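Local coordinates for hypothetical peroxiredoxin protein (Sinorhizobium meliloti, PDB 3UMA) that probably reduces hydrogen peroxide and organic hydroperoxides to water and alcohols at the expense of glutathione, as a Prx5-type peroxiredoxin, at residues 76-90 and 172-184. Sequence-based numbering, arbitrary orientation.
Sequences HLPGYLENRDAILAR and ATASGAAAMLELL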
# COMPACT_ATOMS: atom_id res chain seq x y z
N HIS A 76 -9.72 -6.08 0.01
CA HIS A 76 -8.99 -4.82 -0.18
C HIS A 76 -8.33 -4.78 -1.57
O HIS A 76 -8.63 -3.91 -2.38
CB HIS A 76 -8.01 -4.63 0.99
CG HIS A 76 -7.50 -3.22 1.17
ND1 HIS A 76 -8.11 -2.11 0.62
CD2 HIS A 76 -6.45 -2.75 1.88
CE1 HIS A 76 -7.45 -1.02 0.97
NE2 HIS A 76 -6.44 -1.38 1.75
N LEU A 77 -7.48 -5.76 -1.86
CA LEU A 77 -6.78 -5.81 -3.15
C LEU A 77 -7.69 -6.01 -4.36
O LEU A 77 -7.57 -5.28 -5.34
CB LEU A 77 -5.68 -6.89 -3.13
CG LEU A 77 -4.97 -7.18 -4.46
CD1 LEU A 77 -4.15 -5.96 -4.89
CD2 LEU A 77 -4.09 -8.43 -4.35
N PRO A 78 -8.60 -7.02 -4.31
CA PRO A 78 -9.50 -7.18 -5.47
C PRO A 78 -10.24 -5.90 -5.82
O PRO A 78 -10.48 -5.65 -6.99
CB PRO A 78 -10.48 -8.26 -5.02
CG PRO A 78 -9.73 -9.05 -4.03
CD PRO A 78 -8.84 -8.05 -3.30
N GLY A 79 -10.58 -5.09 -4.82
CA GLY A 79 -11.26 -3.81 -5.06
C GLY A 79 -10.43 -2.88 -5.94
O GLY A 79 -10.95 -2.28 -6.88
N TYR A 80 -9.14 -2.75 -5.63
CA TYR A 80 -8.24 -1.97 -6.49
C TYR A 80 -8.01 -2.60 -7.85
O TYR A 80 -7.91 -1.87 -8.83
CB TYR A 80 -6.92 -1.62 -5.79
CG TYR A 80 -7.13 -0.54 -4.76
CD1 TYR A 80 -7.08 0.80 -5.12
CD2 TYR A 80 -7.44 -0.86 -3.44
CE1 TYR A 80 -7.31 1.79 -4.19
CE2 TYR A 80 -7.66 0.11 -2.52
CZ TYR A 80 -7.60 1.45 -2.89
OH TYR A 80 -7.83 2.44 -1.96
N LEU A 81 -7.95 -3.93 -7.94
CA LEU A 81 -7.81 -4.57 -9.25
C LEU A 81 -9.07 -4.41 -10.09
O LEU A 81 -8.99 -4.17 -11.30
CB LEU A 81 -7.42 -6.05 -9.13
CG LEU A 81 -6.11 -6.35 -8.38
CD1 LEU A 81 -5.81 -7.82 -8.34
CD2 LEU A 81 -4.94 -5.59 -9.00
N GLU A 82 -10.24 -4.51 -9.45
CA GLU A 82 -11.51 -4.34 -10.16
C GLU A 82 -11.72 -2.88 -10.60
O GLU A 82 -12.28 -2.64 -11.66
CB GLU A 82 -12.70 -4.90 -9.34
CG GLU A 82 -12.27 -6.03 -8.35
CD GLU A 82 -13.17 -7.28 -8.26
OE1 GLU A 82 -14.28 -7.20 -7.68
OE2 GLU A 82 -12.73 -8.37 -8.71
N ASN A 83 -11.24 -1.93 -9.80
CA ASN A 83 -11.39 -0.49 -10.11
C ASN A 83 -10.15 0.20 -10.76
O ASN A 83 -10.14 1.43 -10.90
CB ASN A 83 -11.85 0.27 -8.85
CG ASN A 83 -13.30 -0.04 -8.45
OD1 ASN A 83 -14.25 0.39 -9.12
ND2 ASN A 83 -13.48 -0.78 -7.35
N ARG A 84 -9.14 -0.58 -11.15
CA ARG A 84 -7.87 -0.04 -11.68
C ARG A 84 -8.02 0.96 -12.84
O ARG A 84 -7.51 2.09 -12.77
CB ARG A 84 -6.92 -1.16 -12.11
CG ARG A 84 -5.56 -0.62 -12.60
CD ARG A 84 -4.68 -1.70 -13.20
NE ARG A 84 -4.89 -1.83 -14.64
CZ ARG A 84 -3.96 -1.62 -15.56
NH1 ARG A 84 -2.71 -1.30 -15.21
NH2 ARG A 84 -4.26 -1.76 -16.84
N ASP A 85 -8.70 0.52 -13.91
CA ASP A 85 -8.89 1.35 -15.10
C ASP A 85 -9.63 2.65 -14.79
O ASP A 85 -9.20 3.73 -15.18
CB ASP A 85 -9.60 0.55 -16.21
CG ASP A 85 -8.74 -0.60 -16.73
OD1 ASP A 85 -7.50 -0.47 -16.70
OD2 ASP A 85 -9.30 -1.63 -17.17
N ALA A 86 -10.72 2.54 -14.03
CA ALA A 86 -11.48 3.72 -13.60
C ALA A 86 -10.63 4.68 -12.78
O ALA A 86 -10.80 5.89 -12.87
CB ALA A 86 -12.74 3.33 -12.83
N ILE A 87 -9.73 4.13 -11.96
CA ILE A 87 -8.83 4.96 -11.16
C ILE A 87 -7.80 5.67 -12.04
O ILE A 87 -7.64 6.88 -11.94
CB ILE A 87 -8.14 4.16 -9.99
CG1 ILE A 87 -9.15 3.84 -8.88
CG2 ILE A 87 -6.96 4.95 -9.42
CD1 ILE A 87 -8.66 2.79 -7.84
N LEU A 88 -7.12 4.92 -12.89
CA LEU A 88 -6.13 5.49 -13.80
C LEU A 88 -6.73 6.55 -14.73
O LEU A 88 -6.04 7.52 -15.08
CB LEU A 88 -5.42 4.40 -14.62
CG LEU A 88 -4.61 3.35 -13.83
CD1 LEU A 88 -4.01 2.31 -14.75
CD2 LEU A 88 -3.52 4.00 -12.96
N ALA A 89 -8.01 6.40 -15.08
CA ALA A 89 -8.67 7.35 -15.97
C ALA A 89 -9.05 8.64 -15.27
O ALA A 89 -9.53 9.58 -15.91
CB ALA A 89 -9.90 6.72 -16.63
N ARG A 90 -8.82 8.71 -13.96
CA ARG A 90 -9.10 9.95 -13.24
C ARG A 90 -7.85 10.73 -12.84
O ARG A 90 -7.82 11.39 -11.80
CB ARG A 90 -10.00 9.69 -12.03
CG ARG A 90 -11.48 9.57 -12.38
CD ARG A 90 -12.36 9.87 -11.17
NE ARG A 90 -13.69 10.38 -11.55
CZ ARG A 90 -13.96 11.67 -11.80
NH1 ARG A 90 -13.01 12.59 -11.73
NH2 ARG A 90 -15.20 12.03 -12.14
N ALA A 172 -12.23 -2.47 5.60
CA ALA A 172 -11.60 -2.02 4.37
C ALA A 172 -12.50 -1.12 3.52
O ALA A 172 -12.47 -1.16 2.30
CB ALA A 172 -11.12 -3.23 3.55
N THR A 173 -13.31 -0.29 4.17
CA THR A 173 -14.23 0.57 3.42
C THR A 173 -13.63 1.95 3.14
O THR A 173 -13.42 2.31 1.99
CB THR A 173 -15.63 0.65 4.09
OG1 THR A 173 -16.21 -0.66 4.09
CG2 THR A 173 -16.54 1.60 3.35
N ALA A 174 -13.35 2.70 4.21
CA ALA A 174 -12.69 4.00 4.10
C ALA A 174 -11.41 3.94 3.23
O ALA A 174 -11.15 4.85 2.44
CB ALA A 174 -12.38 4.58 5.52
N SER A 175 -10.67 2.83 3.33
CA SER A 175 -9.42 2.65 2.57
C SER A 175 -9.60 1.87 1.26
O SER A 175 -8.64 1.62 0.55
CB SER A 175 -8.34 2.00 3.45
OG SER A 175 -8.66 0.65 3.74
N GLY A 176 -10.85 1.53 0.93
CA GLY A 176 -11.16 0.72 -0.24
C GLY A 176 -11.13 1.49 -1.55
O GLY A 176 -11.13 2.73 -1.55
N ALA A 177 -11.06 0.75 -2.66
CA ALA A 177 -10.99 1.35 -4.00
C ALA A 177 -12.21 2.21 -4.31
O ALA A 177 -12.09 3.30 -4.87
CB ALA A 177 -10.83 0.29 -5.05
N ALA A 178 -13.39 1.71 -3.95
CA ALA A 178 -14.62 2.45 -4.20
C ALA A 178 -14.58 3.82 -3.54
O ALA A 178 -14.86 4.82 -4.18
CB ALA A 178 -15.83 1.63 -3.76
N ALA A 179 -14.17 3.87 -2.27
CA ALA A 179 -14.00 5.16 -1.58
C ALA A 179 -12.93 6.07 -2.21
O ALA A 179 -13.10 7.30 -2.29
CB ALA A 179 -13.71 4.94 -0.08
N MSE A 180 -11.83 5.48 -2.67
CA MSE A 180 -10.79 6.26 -3.35
C MSE A 180 -11.35 6.94 -4.61
O MSE A 180 -11.15 8.14 -4.80
CB MSE A 180 -9.57 5.39 -3.69
CG MSE A 180 -8.43 6.15 -4.39
SE MSE A 180 -7.81 7.69 -3.37
CE MSE A 180 -6.94 6.78 -1.85
N LEU A 181 -12.04 6.17 -5.46
CA LEU A 181 -12.69 6.72 -6.66
C LEU A 181 -13.55 7.96 -6.40
O LEU A 181 -13.55 8.89 -7.20
CB LEU A 181 -13.54 5.67 -7.38
CG LEU A 181 -12.92 4.84 -8.49
CD1 LEU A 181 -13.87 3.69 -8.84
CD2 LEU A 181 -12.59 5.68 -9.73
N GLU A 182 -14.26 7.96 -5.28
CA GLU A 182 -15.05 9.11 -4.85
C GLU A 182 -14.20 10.33 -4.51
O GLU A 182 -14.70 11.47 -4.55
CB GLU A 182 -15.93 8.76 -3.65
CG GLU A 182 -17.18 7.96 -4.01
CD GLU A 182 -18.14 7.80 -2.83
OE1 GLU A 182 -17.83 8.27 -1.71
OE2 GLU A 182 -19.22 7.20 -3.04
N LEU A 183 -12.93 10.11 -4.17
CA LEU A 183 -12.05 11.21 -3.78
C LEU A 183 -11.38 11.85 -4.97
O LEU A 183 -10.93 12.99 -4.88
CB LEU A 183 -10.96 10.73 -2.81
CG LEU A 183 -11.43 10.38 -1.40
CD1 LEU A 183 -10.30 9.70 -0.64
CD2 LEU A 183 -11.92 11.64 -0.69
N LEU A 184 -11.30 11.12 -6.07
CA LEU A 184 -10.61 11.59 -7.27
C LEU A 184 -11.53 12.49 -8.09
O LEU A 184 -11.34 13.71 -8.12
CB LEU A 184 -10.14 10.40 -8.12
CG LEU A 184 -9.27 9.32 -7.47
CD1 LEU A 184 -8.95 8.23 -8.47
CD2 LEU A 184 -7.99 9.90 -6.89
O HOH W 1 -10.72 -2.04 -2.13
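Ala172 opens the contact with its methyl against CB of His76. At Ser175 the backbone carbonyl takes a hydrogen bond from the phenol of Tyr80 (OH to O, 2.8 Å), the donor standing 41° out of the carbonyl plane, and the same oxygen lies at the edge of the His76 ring, 2.9 Å from CE1. With CG anti to the backbone N (chi1 -162°), the imidazole swings toward the type I turn Thr173 to Gly176; its ND1, buried here, has no hydrogen-bond partner. Ser175 OG turns to Glu166. Ala177 then packs its methyl squarely over the Tyr80 ring, CB 3.7 Å from the centroid and 7° off the normal, a CH-pi contact; Phe62 also stacks on this ring. The same CB lies 3.2 Å from Gly79 O, where the helices run close, 5.0 Å between the CA atoms of Tyr80 and Ala177. One water links the two segments, donating to His76 O and accepting from Ala177 N. Met180, modelled as selenomethionine, sets CB near the Tyr80 hydroxyl. Leu181 spreads its two methyls, CD1 against Asn83 OD1 and CD2 on Ala86, while CG meets Ile87 CG1 at 3.9 Å; the Asn83 amide is steadied by its ND2 bond to Gly79 O. Leu184, the chain end, lays CD1 on Ile87 CG2, and its CB meets CD of Arg90 at 3.8 Å, the two side chains crossing at a slant. Helix 177-183 thus flanks helix 70-82, kinked at Pro78, and helix 84-88 of the thioredoxin-like peroxiredoxin fold; helix 70-82 carries Cys72, the predicted peroxidatic cysteine, whose side chain is about 5 Å from that of His76.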